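HMTCP-1 (Homo sapiens, PDB 1A1X) binds the PH domain of the kinases AKT1 and AKT2 and enhances their phosphorylation and activation, and is the product of a proto-oncogene of the TCL1 family. Local coordinates at residues S39-R44 with T63-L68; E76-N81 with Q98-K103. All blocks are in the same frame, centred on the assembly; numbering follows the deposited sequence.

Contact 1: residues S39-R44 with T63-L68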
loop_
_atom_site.group_PDB
_atom_site.type_symbol
_atom_site.label_atom_id
_atom_site.label_comp_id
_atom_site.label_asym_id
_atom_site.label_seq_id
_atom_site.Cartn_x
_atom_site.Cartn_y
_atom_site.Cartn_z
ATOM N N SER A 39 6.008 -11.954 11.132
ATOM C CA SER A 39 4.845 -12.450 11.826
ATOM C C SER A 39 3.653 -12.801 10.958
ATOM O O SER A 39 2.706 -13.416 11.441
ATOM C CB SER A 39 4.436 -11.429 12.871
ATOM O OG SER A 39 5.589 -11.009 13.576
ATOM N N PHE A 40 3.675 -12.409 9.688
ATOM C CA PHE A 40 2.542 -12.711 8.811
ATOM C C PHE A 40 2.893 -12.718 7.336
ATOM O O PHE A 40 4.026 -12.436 6.940
ATOM C CB PHE A 40 1.370 -11.747 9.068
ATOM C CG PHE A 40 1.748 -10.314 8.952
ATOM C CD1 PHE A 40 2.248 -9.629 10.052
ATOM C CD2 PHE A 40 1.677 -9.662 7.731
ATOM C CE1 PHE A 40 2.682 -8.306 9.934
ATOM C CE2 PHE A 40 2.106 -8.342 7.603
ATOM C CZ PHE A 40 2.612 -7.664 8.708
ATOM N N LEU A 41 1.881 -13.008 6.528
ATOM C CA LEU A 41 2.045 -13.083 5.096
ATOM C C LEU A 41 1.104 -12.150 4.351
ATOM O O LEU A 41 -0.056 -11.977 4.727
ATOM C CB LEU A 41 1.825 -14.528 4.658
ATOM C CG LEU A 41 2.072 -14.869 3.197
ATOM C CD1 LEU A 41 2.861 -16.162 3.113
ATOM C CD2 LEU A 41 0.756 -14.963 2.461
ATOM N N ARG A 42 1.642 -11.520 3.315
ATOM C CA ARG A 42 0.886 -10.617 2.456
ATOM C C ARG A 42 1.009 -11.106 1.016
ATOM O O ARG A 42 1.982 -11.764 0.653
ATOM C CB ARG A 42 1.434 -9.181 2.526
ATOM C CG ARG A 42 1.095 -8.407 3.804
ATOM C CD ARG A 42 1.140 -6.889 3.554
ATOM N NE ARG A 42 1.107 -6.114 4.796
ATOM C CZ ARG A 42 2.177 -5.604 5.403
ATOM N NH1 ARG A 42 3.388 -5.771 4.890
ATOM N NH2 ARG A 42 2.041 -4.937 6.539
ATOM N N ALA A 43 -0.008 -10.823 0.215
ATOM C CA ALA A 43 0.007 -11.182 -1.194
ATOM C C ALA A 43 -0.293 -9.895 -1.944
ATOM O O ALA A 43 -1.213 -9.177 -1.590
ATOM C CB ALA A 43 -1.052 -12.227 -1.498
ATOM N N ARG A 44 0.544 -9.559 -2.913
ATOM C CA ARG A 44 0.337 -8.364 -3.715
ATOM C C ARG A 44 -0.174 -8.909 -5.041
ATOM O O ARG A 44 0.483 -9.724 -5.679
ATOM C CB ARG A 44 1.648 -7.597 -3.882
ATOM C CG ARG A 44 1.487 -6.231 -4.524
ATOM C CD ARG A 44 2.591 -5.295 -4.062
ATOM N NE ARG A 44 3.909 -5.837 -4.352
ATOM C CZ ARG A 44 4.539 -5.707 -5.514
ATOM N NH1 ARG A 44 3.976 -5.047 -6.517
ATOM N NH2 ARG A 44 5.745 -6.230 -5.665
ATOM N N THR A 63 0.759 -27.492 -2.009
ATOM C CA THR A 63 1.872 -26.963 -1.232
ATOM C C THR A 63 2.067 -25.447 -1.274
ATOM O O THR A 63 2.825 -24.898 -0.469
ATOM C CB THR A 63 3.183 -27.630 -1.666
ATOM O OG1 THR A 63 3.408 -27.386 -3.065
ATOM C CG2 THR A 63 3.115 -29.135 -1.405
ATOM N N SER A 64 1.383 -24.783 -2.202
ATOM C CA SER A 64 1.487 -23.336 -2.373
ATOM C C SER A 64 1.081 -22.520 -1.149
ATOM O O SER A 64 0.243 -22.950 -0.361
ATOM C CB SER A 64 0.643 -22.899 -3.572
ATOM O OG SER A 64 0.719 -21.498 -3.763
ATOM N N GLN A 65 1.679 -21.340 -0.998
ATOM C CA GLN A 65 1.347 -20.440 0.114
ATOM C C GLN A 65 0.045 -19.670 -0.180
ATOM O O GLN A 65 -0.626 -19.175 0.729
ATOM C CB GLN A 65 2.493 -19.453 0.367
ATOM C CG GLN A 65 3.778 -20.109 0.855
ATOM C CD GLN A 65 4.865 -19.094 1.131
ATOM O OE1 GLN A 65 5.534 -18.628 0.216
ATOM N NE2 GLN A 65 5.033 -18.731 2.394
ATOM N N LEU A 66 -0.278 -19.559 -1.463
ATOM C CA LEU A 66 -1.483 -18.880 -1.940
ATOM C C LEU A 66 -2.612 -19.907 -2.106
ATOM O O LEU A 66 -2.360 -21.082 -2.405
ATOM C CB LEU A 66 -1.195 -18.181 -3.277
ATOM C CG LEU A 66 -0.711 -16.727 -3.279
ATOM C CD1 LEU A 66 -0.328 -16.258 -1.886
ATOM C CD2 LEU A 66 0.440 -16.572 -4.261
ATOM N N PRO A 67 -3.869 -19.464 -1.960
ATOM C CA PRO A 67 -5.027 -20.354 -2.085
ATOM C C PRO A 67 -5.506 -20.650 -3.496
ATOM O O PRO A 67 -5.090 -20.009 -4.465
ATOM C CB PRO A 67 -6.095 -19.616 -1.283
ATOM C CG PRO A 67 -5.808 -18.187 -1.620
ATOM C CD PRO A 67 -4.288 -18.104 -1.570
ATOM N N LEU A 68 -6.383 -21.647 -3.592
ATOM C CA LEU A 68 -6.977 -22.048 -4.863
ATOM C C LEU A 68 -7.985 -20.986 -5.293
ATOM O O LEU A 68 -8.216 -20.786 -6.484
ATOM C CB LEU A 68 -7.712 -23.386 -4.726
ATOM C CG LEU A 68 -6.943 -24.657 -4.377
ATOM C CD1 LEU A 68 -7.926 -25.810 -4.286
ATOM C CD2 LEU A 68 -5.889 -24.952 -5.422
#

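Contact 2: residues E76-N81 with Q98-K103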
loop_
_atom_site.group_PDB
_atom_site.type_symbol
_atom_site.label_atom_id
_atom_site.label_comp_id
_atom_site.label_asym_id
_atom_site.label_seq_id
_atom_site.Cartn_x
_atom_site.Cartn_y
_atom_site.Cartn_z
ATOM N N GLU A 76 -14.469 -5.580 3.482
ATOM C CA GLU A 76 -13.284 -5.520 2.639
ATOM C C GLU A 76 -12.204 -6.536 2.944
ATOM O O GLU A 76 -11.120 -6.212 3.423
ATOM C CB GLU A 76 -12.711 -4.103 2.600
ATOM C CG GLU A 76 -13.595 -3.138 1.816
ATOM C CD GLU A 76 -14.071 -3.727 0.483
ATOM O OE1 GLU A 76 -13.353 -3.571 -0.533
ATOM O OE2 GLU A 76 -15.160 -4.354 0.453
ATOM N N ARG A 77 -12.528 -7.782 2.660
ATOM C CA ARG A 77 -11.607 -8.879 2.850
ATOM C C ARG A 77 -12.074 -10.051 2.012
ATOM O O ARG A 77 -13.176 -10.025 1.463
ATOM C CB ARG A 77 -11.475 -9.245 4.333
ATOM C CG ARG A 77 -12.762 -9.431 5.049
ATOM C CD ARG A 77 -12.587 -9.125 6.525
ATOM N NE ARG A 77 -13.790 -9.504 7.255
ATOM C CZ ARG A 77 -13.835 -9.743 8.561
ATOM N NH1 ARG A 77 -12.736 -9.631 9.302
ATOM N NH2 ARG A 77 -14.967 -10.166 9.108
ATOM N N TYR A 78 -11.191 -11.025 1.828
ATOM C CA TYR A 78 -11.499 -12.206 1.036
ATOM C C TYR A 78 -11.430 -13.460 1.875
ATOM O O TYR A 78 -10.601 -13.567 2.779
ATOM C CB TYR A 78 -10.498 -12.361 -0.105
ATOM C CG TYR A 78 -10.698 -11.424 -1.267
ATOM C CD1 TYR A 78 -11.516 -11.780 -2.338
ATOM C CD2 TYR A 78 -10.053 -10.192 -1.309
ATOM C CE1 TYR A 78 -11.686 -10.931 -3.425
ATOM C CE2 TYR A 78 -10.215 -9.340 -2.386
ATOM C CZ TYR A 78 -11.032 -9.710 -3.440
ATOM O OH TYR A 78 -11.204 -8.851 -4.501
ATOM N N MET A 79 -12.326 -14.398 1.593
ATOM C CA MET A 79 -12.301 -15.675 2.277
ATOM C C MET A 79 -11.796 -16.664 1.231
ATOM O O MET A 79 -12.304 -16.685 0.112
ATOM C CB MET A 79 -13.689 -16.096 2.767
ATOM C CG MET A 79 -13.652 -17.451 3.481
ATOM S SD MET A 79 -15.212 -18.023 4.136
ATOM C CE MET A 79 -15.159 -17.338 5.760
ATOM N N ASP A 80 -10.764 -17.433 1.569
ATOM C CA ASP A 80 -10.217 -18.410 0.642
ATOM C C ASP A 80 -10.910 -19.768 0.760
ATOM O O ASP A 80 -11.888 -19.914 1.504
ATOM C CB ASP A 80 -8.692 -18.541 0.795
ATOM C CG ASP A 80 -8.246 -19.052 2.176
ATOM O OD1 ASP A 80 -9.016 -19.736 2.880
ATOM O OD2 ASP A 80 -7.079 -18.781 2.547
ATOM N N ASN A 81 -10.384 -20.760 0.051
ATOM C CA ASN A 81 -10.953 -22.103 0.065
ATOM C C ASN A 81 -10.784 -22.859 1.386
ATOM O O ASN A 81 -11.477 -23.846 1.623
ATOM C CB ASN A 81 -10.392 -22.918 -1.091
ATOM C CG ASN A 81 -8.904 -22.871 -1.136
ATOM O OD1 ASN A 81 -8.318 -21.855 -1.503
ATOM N ND2 ASN A 81 -8.271 -23.953 -0.711
ATOM N N GLN A 98 -3.924 -1.977 -11.747
ATOM C CA GLN A 98 -4.762 -2.151 -10.562
ATOM C C GLN A 98 -4.057 -3.130 -9.615
ATOM O O GLN A 98 -3.600 -4.203 -10.034
ATOM C CB GLN A 98 -6.140 -2.683 -10.953
ATOM C CG GLN A 98 -7.160 -2.626 -9.839
ATOM C CD GLN A 98 -8.540 -3.053 -10.295
ATOM O OE1 GLN A 98 -9.408 -3.363 -9.477
ATOM N NE2 GLN A 98 -8.752 -3.069 -11.609
ATOM N N GLU A 99 -3.985 -2.761 -8.339
ATOM C CA GLU A 99 -3.297 -3.588 -7.361
ATOM C C GLU A 99 -4.041 -3.816 -6.048
ATOM O O GLU A 99 -4.588 -2.886 -5.461
ATOM C CB GLU A 99 -1.919 -2.984 -7.065
ATOM C CG GLU A 99 -1.190 -3.662 -5.921
ATOM C CD GLU A 99 0.133 -3.013 -5.607
ATOM O OE1 GLU A 99 1.085 -3.178 -6.391
ATOM O OE2 GLU A 99 0.233 -2.354 -4.564
ATOM N N LEU A 100 -4.052 -5.069 -5.598
ATOM C CA LEU A 100 -4.671 -5.430 -4.327
ATOM C C LEU A 100 -3.542 -5.837 -3.415
ATOM O O LEU A 100 -2.596 -6.483 -3.863
ATOM C CB LEU A 100 -5.607 -6.628 -4.478
ATOM C CG LEU A 100 -6.995 -6.456 -5.094
ATOM C CD1 LEU A 100 -7.605 -7.827 -5.334
ATOM C CD2 LEU A 100 -7.872 -5.628 -4.177
ATOM N N LEU A 101 -3.590 -5.374 -2.168
ATOM C CA LEU A 101 -2.597 -5.762 -1.177
ATOM C C LEU A 101 -3.390 -6.488 -0.096
ATOM O O LEU A 101 -4.159 -5.869 0.653
ATOM C CB LEU A 101 -1.842 -4.563 -0.588
ATOM C CG LEU A 101 -0.743 -5.037 0.377
ATOM C CD1 LEU A 101 0.312 -5.821 -0.391
ATOM C CD2 LEU A 101 -0.121 -3.861 1.127
ATOM N N LEU A 102 -3.222 -7.811 -0.061
ATOM C CA LEU A 102 -3.923 -8.693 0.874
ATOM C C LEU A 102 -3.060 -9.173 2.029
ATOM O O LEU A 102 -1.897 -9.515 1.847
ATOM C CB LEU A 102 -4.447 -9.924 0.128
ATOM C CG LEU A 102 -5.331 -9.679 -1.091
ATOM C CD1 LEU A 102 -5.736 -11.009 -1.733
ATOM C CD2 LEU A 102 -6.550 -8.888 -0.663
ATOM N N LYS A 103 -3.664 -9.266 3.206
ATOM C CA LYS A 103 -2.951 -9.723 4.381
ATOM C C LYS A 103 -3.697 -10.886 5.014
ATOM O O LYS A 103 -4.860 -10.749 5.389
ATOM C CB LYS A 103 -2.813 -8.581 5.395
ATOM C CG LYS A 103 -1.980 -8.940 6.628
ATOM C CD LYS A 103 -1.887 -7.781 7.591
ATOM C CE LYS A 103 -1.061 -8.162 8.789
ATOM N NZ LYS A 103 -0.837 -7.014 9.697
#

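Contact 1: residues S39-R44 with T63-L68
The side-chain amide of Q65 receives L41 above its plane: the methyl CD1 of L41 stands over the nitrogen end of the group, with Q65 NE2 3.4 Å from L41 CD1 and the amide carbon CD of Q65 4.1 Å from the same methyl. The other flat groups belong to the alternate residues of 39-44, whose side chains serve a different surface. One face of the R42 guanidinium carries CE2 of F40, 3.5 Å above the plane and over its centre, while R42 CG lies in plane at the edge of the F40 ring. R42 points away from 63-68 and meets the second subunit, where E5 forms a salt bridge with its NH2; F40 adds a cation-pi contact with K103.

This division is a worked example of strand alternation in the closed antiparallel barrel of the TCL1 family. L41 and A43, two apart on strand 41-46, turn toward the loop that leads from helix 58-61 to strand 69-73, and both also touch W86. L41 extends toward that loop with CG anti to the backbone N (chi1 -175°), which brings its CD1 methyl to the glutamine amide. Q65 NE2 is itself hydrogen-bonded to E36, so the amide has a polar anchor as well as its methyl neighbour. Further along, the meeting is purely apolar and rather light: the CB of A43 lies 4.1 Å from CD1 of L66, and V34 also packs against this leucine. The loop contains an ST turn, in which S64 OG accepts from L66 N at 3.2 Å with an N-H...O angle of 150°. That hydroxyl has a second partner in E19.

Contact 2: residues E76-N81 with Q98-K103
Y78 meets L100 and L102 in the interior of an antiparallel beta-barrel, the fold of the TCL1 family. Strands 77-80 and 97-104 are not neighbours in the sheet, since strand 85-94 runs between them; what joins them is a meeting of side chains, and it illustrates how a barrel fills its core by pointing alternate residues inward. L100 and L102, two apart on their strand, both turn toward the tyrosine, whereas L101 between them packs against L92 of the second subunit.

In the apolar contacts both leucines lie along the CD2-CE2 side of the ring, L102 nearer the backbone and L100 nearer the hydroxyl. The methyl CD2 of L102 lies 3.8 Å from Y78 CD2 and 4.1 Å from Y78 CE2. L100 has its CD1 4.2 Å from Y78 CE2. Both methyls approach the ring obliquely, and each leucine side chain crosses the tyrosine at about a right angle. With CG anti to the carbonyl carbon (chi1 -76°), the tyrosine ring is sent across the barrel and its hydroxyl reaches past L102 to the second leucine. The packing continues beyond the pair, with I88 and L72 against Y78, and W70 and V45 against L102.

Polar interactions answer for the one buried hydroxyl at this meeting. Y78 OH is hydrogen-bonded to the carbonyl oxygen of P11, in the N-terminal part of the chain, which gives the phenol a polar partner among apolar side chains. Beside its hydrogen bond, the tyrosine hydroxyl also has an apolar neighbour, the methyl CD1 of L100, 3.8 Å from Y78 OH.

How the contacts relate
Contact 2 is core, centred about 5 Å from the centre of the chain; contact 1 is only partly buried, centred about 9 Å from it, and their own centres are 11 Å apart. They share the sheet, because strands 41-46 and 97-104 are neighbours in it; A43 N probably donates to L102 O, 2.8 Å away, so the inward residues of the two contacts are joined through backbone. Chemistry follows place. In contact 2 an aromatic ring meets only aliphatic methyls, whereas contact 1 pairs a leucine with the amide of the exposed Q65 and adds one apolar alanine-leucine touch. Both have outward residues at the second subunit, R42 and K103 each forming a salt bridge with its E5.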